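Local coordinates for chemotaxis signal transduction protein (Thermoanaerobacter tengcongensis, PDB 2QDL) that probably acts as a scaffold in bacterial chemotaxis, coupling the histidine kinase CheA to chemoreceptors, at residues 60-65 with 143-148; 67-72 with 122-127; 84-89 with 93-98. One frame throughout, in Å; residues are numbered along the deposited sequence.

In the fold
All three contacts lie within the CheW-like domain and reach one curled, mixed beta sheet. Along the chain, strand 59-65 of contact 1 leads directly into helix 66-70 of contact 2; the hairpin of contact 3 follows, then 122-127, and finally 143-148, so that contact 1 spans the other two. The centres of contacts 1 and 3 are about 9 Å apart, joined where strand 59-65 runs parallel to strand 91-106. Contacts 1 and 2 are about 12 Å apart, tied by Arg69, and contacts 2 and 3 about 13 Å, linked by the Lys67-Asp98 salt bridge. Together they fasten the short helix and the chain's later turns to the sheet of this CheW fold.

Contact 1: 60-65 with 143-148; sequences IIPVID and FLFEVN
Phe145 reaches with the far end of its ring toward Pro62 and Ile64, two residues on the same side of strand 60-65. The side chains of Phe145 and Pro62 cross at about a right angle, CE1 lying 3.9 Å from Pro62 CB, while CZ, the outermost atom, comes obliquely to 4.1 Å from Ile64 CB. The proline offers CE1 a compact, rigid apolar surface in CB and CG. The CG of Phe145 lies opposite its carbonyl carbon (chi1 -75°), and this torsion extends the ring from the turn toward the strand. The longer branch of Ile64 runs on to Leu144: CG1 stands anti to N and the chain stays extended, bringing CD1 to 3.4 Å from Leu144 O and 4.2 Å from Leu144 CB. A beta-branched isoleucine suits a strand and here serves two partners, CB and CG2 against the ring, CD1 against the leucine. The type I turn from Phe143 to Glu146, closed by Glu146 N to Phe143 O (3.0 Å), carries Leu144 and Phe145 in succession, both buried and apolar. Phe145 also packs on Ala93 of strand 91-106 and Ile50 of strand 50-56, the two strands that flank 59-65, while Leu144 touches Phe70 of helix 66-70.

Contact 2: 67-72 with 122-127; sequences KKRFGI and TAFVEG
Arg69 and Phe70, neighbours on the short helix, both meet the ring of Phe124. Before them, Lys67 begins the segment with its ammonium in a salt bridge with Asp98, and its carbonyl oxygen closes the helix by accepting from two amides, Gly71 N at 2.7 Å and Ile72 N at 2.8 Å. Lys68 likewise sends its charge elsewhere, to Glu51.

Arg69 crosses Phe124 at about a right angle. Its chain bends at chi2, and CG, CD and NE all pass the outer end of the ring, NE lying 3.7 Å from Phe124 CZ. That carbon sits over one face of the guanidinium, offset toward its rim, yet the two planes are 52° apart. The polar end is held by the turn Phe143 to Glu146: NE donates to Leu144 O and NH2 to Glu146 O. Arginine suits the place because its long chain can pass the end of a ring and still deliver N-H groups to those carbonyls.

The helix that follows strand 59-65 is joined here to the 3-10 turn 122-124, which leads into strand 125-131 of the beta barrel; Val125 N to Thr122 O, 3.0 Å, closes that turn.

Phe70 supplies the second aromatic ring, and two flat apolar groups give broad contact where helix and turn meet. Its CE1 lies over one face of Phe124, 3.5 Å from Phe124 CG, and its CD1 is equally near CD2, which leaves the outer end of Phe124 to Arg69. The rings meet obliquely, planes at 41° and centroids 5.1 Å apart. Gly71 then leaves the helix with positive phi (85°), a conformation easy for a residue without a side chain, and Ile72 brings CD1 to the edge of the Phe70 ring.

Contact 3: 84-89 with 93-98; sequences IIVEIL and AGLIVD
Ile84 and Leu95 form a hydrogen-bonded antiparallel pair, Ile84 N to Leu95 O and Leu95 N to Ile84 O, each 2.9 Å. From that backbone the isoleucine side chain leaves on the face shared with Val86, Ala93 and Leu95. Its CB rises 3.9 Å from Leu95 O. Next, CG1, opposite the carbonyl carbon at chi1 -55°, reaches across to Val97, equally near both of its methyls. The terminal CD1 presses on Val97 CG1 at 3.5 Å, tighter than usual for two carbons, the side chains crossing at about a right angle. Beta-branched residues suit such extended strands. With an alanine here, lacking CG1 and CD1, the Val97 methyls would probably lose their contact across the hairpin, opening a gap.

At the other end, Val86 and Ala93 make the second hydrogen-bonded pair. Both bonds are nearly straight at the hydrogen (165°), but Ala93 N lies well above the plane of the Val86 carbonyl, 43° out of it. The small Ala93 lets Val86 CG2 and Ile88 CD1 come close, the latter 4.0 Å from Ala93 CB. Between the pairs, Gly94 faces Ile85 in a non-hydrogen-bonded pair and offers its CA to Ile84 O as a C-H donor (3.4 Å). A side chain at Gly94 would project beside Ile85 CD1, so glycine suits the place.

The hairpin of strands 82-88 and 91-106 lies within the curled sheet: the Ile85 backbone bonds to Glu33 of strand 33-36 on one side, Gly94 and Ile96 to strand 59-65 on the other, and Phe17 of strand 12-19 packs against Ile84 and Val97.

Contact 1: 60-65 with 143-148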
loop_
_atom_site.group_PDB
_atom_site.type_symbol
_atom_site.label_atom_id
_atom_site.label_comp_id
_atom_site.label_asym_id
_atom_site.label_seq_id
_atom_site.Cartn_x
_atom_site.Cartn_y
_atom_site.Cartn_z
ATOM N N ILE A 60 13.913 -4.538 11.871
ATOM C CA ILE A 60 14.263 -4.294 10.482
ATOM C C ILE A 60 12.996 -4.399 9.630
ATOM O O ILE A 60 12.361 -5.447 9.590
ATOM C CB ILE A 60 15.317 -5.334 9.961
ATOM C CG1 ILE A 60 16.705 -5.066 10.534
ATOM C CG2 ILE A 60 15.377 -5.337 8.427
ATOM C CD1 ILE A 60 17.171 -3.599 10.354
ATOM N N ILE A 61 12.649 -3.312 8.938
ATOM C CA ILE A 61 11.463 -3.312 8.080
ATOM C C ILE A 61 11.834 -2.906 6.655
ATOM O O ILE A 61 12.239 -1.757 6.420
ATOM C CB ILE A 61 10.304 -2.400 8.641
ATOM C CG1 ILE A 61 9.859 -2.907 10.033
ATOM C CG2 ILE A 61 9.127 -2.343 7.628
ATOM C CD1 ILE A 61 8.623 -2.230 10.591
ATOM N N PRO A 62 11.677 -3.847 5.697
ATOM C CA PRO A 62 11.932 -3.499 4.306
ATOM C C PRO A 62 10.849 -2.569 3.727
ATOM O O PRO A 62 9.665 -2.794 3.933
ATOM C CB PRO A 62 11.953 -4.865 3.599
ATOM C CG PRO A 62 11.064 -5.704 4.404
ATOM C CD PRO A 62 11.270 -5.265 5.841
ATOM N N VAL A 63 11.289 -1.546 3.004
ATOM C CA VAL A 63 10.424 -0.522 2.455
ATOM C C VAL A 63 10.445 -0.553 0.930
ATOM O O VAL A 63 11.480 -0.528 0.315
ATOM C CB VAL A 63 10.804 0.889 2.937
ATOM C CG1 VAL A 63 9.749 1.897 2.467
ATOM C CG2 VAL A 63 10.936 0.912 4.450
ATOM N N ILE A 64 9.258 -0.640 0.342
ATOM C CA ILE A 64 9.105 -0.639 -1.106
ATOM C C ILE A 64 8.628 0.741 -1.563
ATOM O O ILE A 64 7.778 1.388 -0.917
ATOM C CB ILE A 64 8.120 -1.774 -1.561
ATOM C CG1 ILE A 64 7.858 -1.742 -3.058
ATOM C CG2 ILE A 64 6.782 -1.625 -0.907
ATOM C CD1 ILE A 64 7.368 -3.089 -3.580
ATOM N N ASP A 65 9.203 1.180 -2.678
ATOM C CA ASP A 65 8.728 2.333 -3.397
ATOM C C ASP A 65 7.720 1.802 -4.401
ATOM O O ASP A 65 8.100 1.119 -5.354
ATOM C CB ASP A 65 9.897 3.113 -4.053
ATOM C CG ASP A 65 9.408 4.364 -4.832
ATOM O OD1 ASP A 65 8.414 4.255 -5.589
ATOM O OD2 ASP A 65 10.024 5.433 -4.721
ATOM N N PHE A 143 1.924 -10.067 -3.309
ATOM C CA PHE A 143 3.108 -10.242 -4.141
ATOM C C PHE A 143 4.026 -9.026 -4.308
ATOM O O PHE A 143 4.912 -9.040 -5.176
ATOM C CB PHE A 143 2.693 -10.739 -5.527
ATOM C CG PHE A 143 1.722 -11.909 -5.486
ATOM C CD1 PHE A 143 2.109 -13.137 -4.947
ATOM C CD2 PHE A 143 0.419 -11.759 -5.960
ATOM C CE1 PHE A 143 1.210 -14.217 -4.901
ATOM C CE2 PHE A 143 -0.510 -12.832 -5.913
ATOM C CZ PHE A 143 -0.109 -14.061 -5.385
ATOM N N LEU A 144 3.825 -7.987 -3.500
ATOM C CA LEU A 144 4.608 -6.762 -3.642
ATOM C C LEU A 144 6.126 -7.000 -3.642
ATOM O O LEU A 144 6.855 -6.346 -4.390
ATOM C CB LEU A 144 4.207 -5.686 -2.617
ATOM C CG LEU A 144 2.834 -5.029 -2.842
ATOM C CD1 LEU A 144 2.494 -4.094 -1.634
ATOM C CD2 LEU A 144 2.805 -4.275 -4.184
ATOM N N PHE A 145 6.571 -7.980 -2.857
ATOM C CA PHE A 145 7.992 -8.277 -2.685
ATOM C C PHE A 145 8.478 -9.471 -3.512
ATOM O O PHE A 145 9.664 -9.796 -3.479
ATOM C CB PHE A 145 8.310 -8.531 -1.190
ATOM C CG PHE A 145 8.338 -7.280 -0.372
ATOM C CD1 PHE A 145 9.529 -6.580 -0.191
ATOM C CD2 PHE A 145 7.158 -6.769 0.181
ATOM C CE1 PHE A 145 9.554 -5.406 0.538
ATOM C CE2 PHE A 145 7.163 -5.594 0.903
ATOM C CZ PHE A 145 8.357 -4.907 1.096
ATOM N N GLU A 146 7.573 -10.132 -4.227
ATOM C CA GLU A 146 7.927 -11.343 -4.947
ATOM C C GLU A 146 8.585 -11.049 -6.293
ATOM O O GLU A 146 7.931 -10.591 -7.231
ATOM C CB GLU A 146 6.734 -12.301 -5.098
ATOM C CG GLU A 146 7.177 -13.781 -5.002
ATOM C CD GLU A 146 6.083 -14.771 -5.342
ATOM O OE1 GLU A 146 5.022 -14.750 -4.678
ATOM O OE2 GLU A 146 6.286 -15.588 -6.270
ATOM N N VAL A 147 9.888 -11.317 -6.346
ATOM C CA VAL A 147 10.743 -11.126 -7.517
ATOM C C VAL A 147 10.990 -12.490 -8.161
ATOM O O VAL A 147 11.648 -13.357 -7.563
ATOM C CB VAL A 147 12.113 -10.523 -7.111
ATOM C CG1 VAL A 147 13.000 -10.329 -8.321
ATOM C CG2 VAL A 147 11.935 -9.211 -6.366
ATOM N N ASN A 148 10.475 -12.684 -9.381
ATOM C CA ASN A 148 10.454 -14.027 -10.002
ATOM C C ASN A 148 9.726 -14.934 -8.979
ATOM O O ASN A 148 8.667 -14.553 -8.458
ATOM C CB ASN A 148 11.891 -14.526 -10.294
#

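Contact 2: 67-72 with 122-127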
loop_
_atom_site.group_PDB
_atom_site.type_symbol
_atom_site.label_atom_id
_atom_site.label_comp_id
_atom_site.label_asym_id
_atom_site.label_seq_id
_atom_site.Cartn_x
_atom_site.Cartn_y
_atom_site.Cartn_z
ATOM N N LYS A 67 5.774 3.364 -6.606
ATOM C CA LYS A 67 5.891 3.944 -7.955
ATOM C C LYS A 67 6.879 3.168 -8.802
ATOM O O LYS A 67 6.600 2.908 -9.973
ATOM C CB LYS A 67 6.302 5.403 -7.902
ATOM C CG LYS A 67 5.264 6.335 -7.264
ATOM C CD LYS A 67 5.882 7.707 -7.100
ATOM C CE LYS A 67 5.177 8.474 -6.014
ATOM N NZ LYS A 67 5.885 9.732 -5.643
ATOM N N LYS A 68 7.998 2.755 -8.192
ATOM C CA LYS A 68 9.006 1.942 -8.870
ATOM C C LYS A 68 8.510 0.510 -9.089
ATOM O O LYS A 68 8.769 -0.108 -10.140
ATOM C CB LYS A 68 10.305 1.929 -8.074
ATOM C CG LYS A 68 10.894 3.285 -7.866
ATOM C CD LYS A 68 12.266 3.185 -7.161
ATOM C CE LYS A 68 12.767 4.559 -6.838
ATOM N NZ LYS A 68 14.046 4.465 -6.139
ATOM N N ARG A 69 7.769 -0.004 -8.116
ATOM C CA ARG A 69 7.138 -1.317 -8.260
ATOM C C ARG A 69 6.063 -1.347 -9.363
ATOM O O ARG A 69 5.997 -2.311 -10.142
ATOM C CB ARG A 69 6.547 -1.766 -6.911
ATOM C CG ARG A 69 6.046 -3.180 -6.879
ATOM C CD ARG A 69 7.139 -4.142 -7.396
ATOM N NE ARG A 69 7.026 -5.511 -6.898
ATOM C CZ ARG A 69 7.438 -6.574 -7.584
ATOM N NH1 ARG A 69 7.982 -6.422 -8.778
ATOM N NH2 ARG A 69 7.322 -7.784 -7.074
ATOM N N PHE A 70 5.233 -0.295 -9.424
ATOM C CA PHE A 70 4.126 -0.223 -10.381
ATOM C C PHE A 70 4.483 0.433 -11.736
ATOM O O PHE A 70 3.799 0.222 -12.713
ATOM C CB PHE A 70 2.925 0.518 -9.758
ATOM C CG PHE A 70 2.409 -0.082 -8.477
ATOM C CD1 PHE A 70 2.644 -1.419 -8.154
ATOM C CD2 PHE A 70 1.678 0.700 -7.586
ATOM C CE1 PHE A 70 2.163 -1.947 -6.995
ATOM C CE2 PHE A 70 1.202 0.163 -6.405
ATOM C CZ PHE A 70 1.428 -1.180 -6.118
ATOM N N GLY A 71 5.532 1.252 -11.765
ATOM C CA GLY A 71 5.933 2.018 -12.956
ATOM C C GLY A 71 5.187 3.332 -13.086
ATOM O O GLY A 71 4.847 3.755 -14.174
ATOM N N ILE A 72 4.936 3.977 -11.960
ATOM C CA ILE A 72 4.253 5.276 -11.918
ATOM C C ILE A 72 5.302 6.377 -12.017
ATOM O O ILE A 72 6.450 6.188 -11.577
ATOM C CB ILE A 72 3.368 5.420 -10.609
ATOM C CG1 ILE A 72 2.256 4.337 -10.596
ATOM C CG2 ILE A 72 2.777 6.850 -10.473
ATOM C CD1 ILE A 72 1.514 4.227 -9.279
ATOM N N THR A 122 -2.489 -6.185 -12.611
ATOM C CA THR A 122 -3.511 -6.790 -11.769
ATOM C C THR A 122 -2.952 -7.671 -10.629
ATOM O O THR A 122 -3.637 -7.905 -9.659
ATOM C CB THR A 122 -4.506 -7.609 -12.606
ATOM O OG1 THR A 122 -3.787 -8.651 -13.295
ATOM C CG2 THR A 122 -5.224 -6.697 -13.604
ATOM N N ALA A 123 -1.706 -8.129 -10.740
ATOM C CA ALA A 123 -1.059 -8.881 -9.653
ATOM C C ALA A 123 -1.016 -8.071 -8.364
ATOM O O ALA A 123 -0.854 -8.616 -7.269
ATOM C CB ALA A 123 0.345 -9.328 -10.060
ATOM N N PHE A 124 -1.149 -6.760 -8.514
ATOM C CA PHE A 124 -1.028 -5.806 -7.393
ATOM C C PHE A 124 -2.378 -5.189 -7.044
ATOM O O PHE A 124 -2.452 -4.285 -6.196
ATOM C CB PHE A 124 -0.053 -4.676 -7.744
ATOM C CG PHE A 124 1.344 -5.143 -8.137
ATOM C CD1 PHE A 124 2.085 -5.992 -7.308
ATOM C CD2 PHE A 124 1.936 -4.680 -9.327
ATOM C CE1 PHE A 124 3.364 -6.396 -7.678
ATOM C CE2 PHE A 124 3.196 -5.053 -9.682
ATOM C CZ PHE A 124 3.932 -5.925 -8.860
ATOM N N VAL A 125 -3.430 -5.626 -7.722
ATOM C CA VAL A 125 -4.757 -5.014 -7.545
ATOM C C VAL A 125 -5.736 -5.981 -6.907
ATOM O O VAL A 125 -5.953 -7.098 -7.428
ATOM C CB VAL A 125 -5.349 -4.529 -8.891
ATOM C CG1 VAL A 125 -6.775 -3.900 -8.708
ATOM C CG2 VAL A 125 -4.403 -3.569 -9.581
ATOM N N GLU A 126 -6.315 -5.579 -5.773
ATOM C CA GLU A 126 -7.354 -6.401 -5.121
ATOM C C GLU A 126 -8.722 -6.140 -5.775
ATOM O O GLU A 126 -9.481 -7.065 -6.085
ATOM C CB GLU A 126 -7.425 -6.111 -3.616
ATOM C CG GLU A 126 -8.648 -6.753 -2.911
ATOM C CD GLU A 126 -8.649 -6.508 -1.428
ATOM O OE1 GLU A 126 -7.614 -6.798 -0.772
ATOM O OE2 GLU A 126 -9.674 -6.006 -0.914
ATOM N N GLY A 127 -9.042 -4.865 -5.972
ATOM C CA GLY A 127 -10.309 -4.503 -6.556
ATOM C C GLY A 127 -10.281 -3.027 -6.860
ATOM O O GLY A 127 -9.316 -2.332 -6.535
#

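Contact 3: 84-89 with 93-98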
loop_
_atom_site.group_PDB
_atom_site.type_symbol
_atom_site.label_atom_id
_atom_site.label_comp_id
_atom_site.label_asym_id
_atom_site.label_seq_id
_atom_site.Cartn_x
_atom_site.Cartn_y
_atom_site.Cartn_z
ATOM N N ILE A 84 3.626 3.579 5.191
ATOM C CA ILE A 84 2.538 2.759 5.740
ATOM C C ILE A 84 3.082 1.389 6.073
ATOM O O ILE A 84 3.579 0.666 5.186
ATOM C CB ILE A 84 1.375 2.605 4.747
ATOM C CG1 ILE A 84 0.866 3.999 4.308
ATOM C CG2 ILE A 84 0.275 1.760 5.346
ATOM C CD1 ILE A 84 -0.236 3.950 3.286
ATOM N N ILE A 85 2.992 1.041 7.351
ATOM C CA ILE A 85 3.421 -0.276 7.819
ATOM C C ILE A 85 2.291 -1.269 7.650
ATOM O O ILE A 85 1.181 -1.089 8.171
ATOM C CB ILE A 85 3.925 -0.259 9.270
ATOM C CG1 ILE A 85 4.931 0.883 9.498
ATOM C CG2 ILE A 85 4.455 -1.665 9.727
ATOM C CD1 ILE A 85 6.170 0.851 8.633
ATOM N N VAL A 86 2.581 -2.311 6.886
ATOM C CA VAL A 86 1.633 -3.388 6.643
ATOM C C VAL A 86 2.281 -4.742 7.070
ATOM O O VAL A 86 3.401 -4.782 7.584
ATOM C CB VAL A 86 1.172 -3.405 5.132
ATOM C CG1 VAL A 86 0.585 -2.037 4.717
ATOM C CG2 VAL A 86 2.329 -3.810 4.207
ATOM N N GLU A 87 1.559 -5.833 6.860
ATOM C CA GLU A 87 2.052 -7.173 7.170
ATOM C C GLU A 87 1.784 -8.040 5.961
ATOM O O GLU A 87 0.686 -8.053 5.456
ATOM C CB GLU A 87 1.343 -7.746 8.394
ATOM C CG GLU A 87 1.785 -9.141 8.720
ATOM C CD GLU A 87 0.907 -9.814 9.779
ATOM O OE1 GLU A 87 -0.225 -10.296 9.478
ATOM O OE2 GLU A 87 1.379 -9.870 10.921
ATOM N N ILE A 88 2.821 -8.682 5.458
ATOM C CA ILE A 88 2.745 -9.496 4.269
ATOM C C ILE A 88 3.385 -10.817 4.663
ATOM O O ILE A 88 4.559 -10.861 5.077
ATOM C CB ILE A 88 3.507 -8.870 3.076
ATOM C CG1 ILE A 88 2.921 -7.505 2.703
ATOM C CG2 ILE A 88 3.500 -9.812 1.874
ATOM C CD1 ILE A 88 3.728 -6.814 1.651
ATOM N N LEU A 89 2.568 -11.865 4.583
ATOM C CA LEU A 89 2.928 -13.220 4.956
ATOM C C LEU A 89 3.509 -13.250 6.365
ATOM O O LEU A 89 4.566 -13.836 6.600
ATOM C CB LEU A 89 3.883 -13.818 3.894
ATOM C CG LEU A 89 3.289 -14.047 2.494
ATOM C CD1 LEU A 89 4.376 -14.467 1.557
ATOM C CD2 LEU A 89 2.167 -15.095 2.517
ATOM N N ALA A 93 6.235 -4.921 6.628
ATOM C CA ALA A 93 6.748 -4.268 5.428
ATOM C C ALA A 93 6.279 -2.815 5.432
ATOM O O ALA A 93 5.300 -2.479 6.118
ATOM C CB ALA A 93 6.275 -5.020 4.168
ATOM N N GLY A 94 7.017 -1.950 4.727
ATOM C CA GLY A 94 6.691 -0.541 4.601
ATOM C C GLY A 94 6.434 -0.175 3.145
ATOM O O GLY A 94 7.148 -0.619 2.234
ATOM N N LEU A 95 5.389 0.611 2.920
ATOM C CA LEU A 95 5.043 1.092 1.580
ATOM C C LEU A 95 5.123 2.614 1.616
ATOM O O LEU A 95 4.473 3.256 2.457
ATOM C CB LEU A 95 3.630 0.643 1.179
ATOM C CG LEU A 95 3.170 -0.808 1.436
ATOM C CD1 LEU A 95 1.769 -0.997 0.916
ATOM C CD2 LEU A 95 4.076 -1.795 0.758
ATOM N N ILE A 96 5.938 3.175 0.715
ATOM C CA ILE A 96 6.050 4.625 0.556
ATOM C C ILE A 96 4.824 5.147 -0.166
ATOM O O ILE A 96 4.376 4.583 -1.168
ATOM C CB ILE A 96 7.359 5.033 -0.200
ATOM C CG1 ILE A 96 8.590 4.585 0.588
ATOM C CG2 ILE A 96 7.421 6.567 -0.488
ATOM C CD1 ILE A 96 9.846 4.580 -0.239
ATOM N N VAL A 97 4.276 6.234 0.376
ATOM C CA VAL A 97 3.130 6.939 -0.220
ATOM C C VAL A 97 3.401 8.453 -0.153
ATOM O O VAL A 97 4.073 8.909 0.761
ATOM C CB VAL A 97 1.761 6.565 0.485
ATOM C CG1 VAL A 97 1.551 5.071 0.529
ATOM C CG2 VAL A 97 1.664 7.129 1.915
ATOM N N ASP A 98 2.854 9.217 -1.094
ATOM C CA ASP A 98 3.010 10.675 -1.109
ATOM C C ASP A 98 2.217 11.362 -0.008
ATOM O O ASP A 98 2.600 12.415 0.446
ATOM C CB ASP A 98 2.617 11.290 -2.481
ATOM C CG ASP A 98 3.537 10.854 -3.594
ATOM O OD1 ASP A 98 4.682 10.471 -3.295
ATOM O OD2 ASP A 98 3.124 10.918 -4.766
#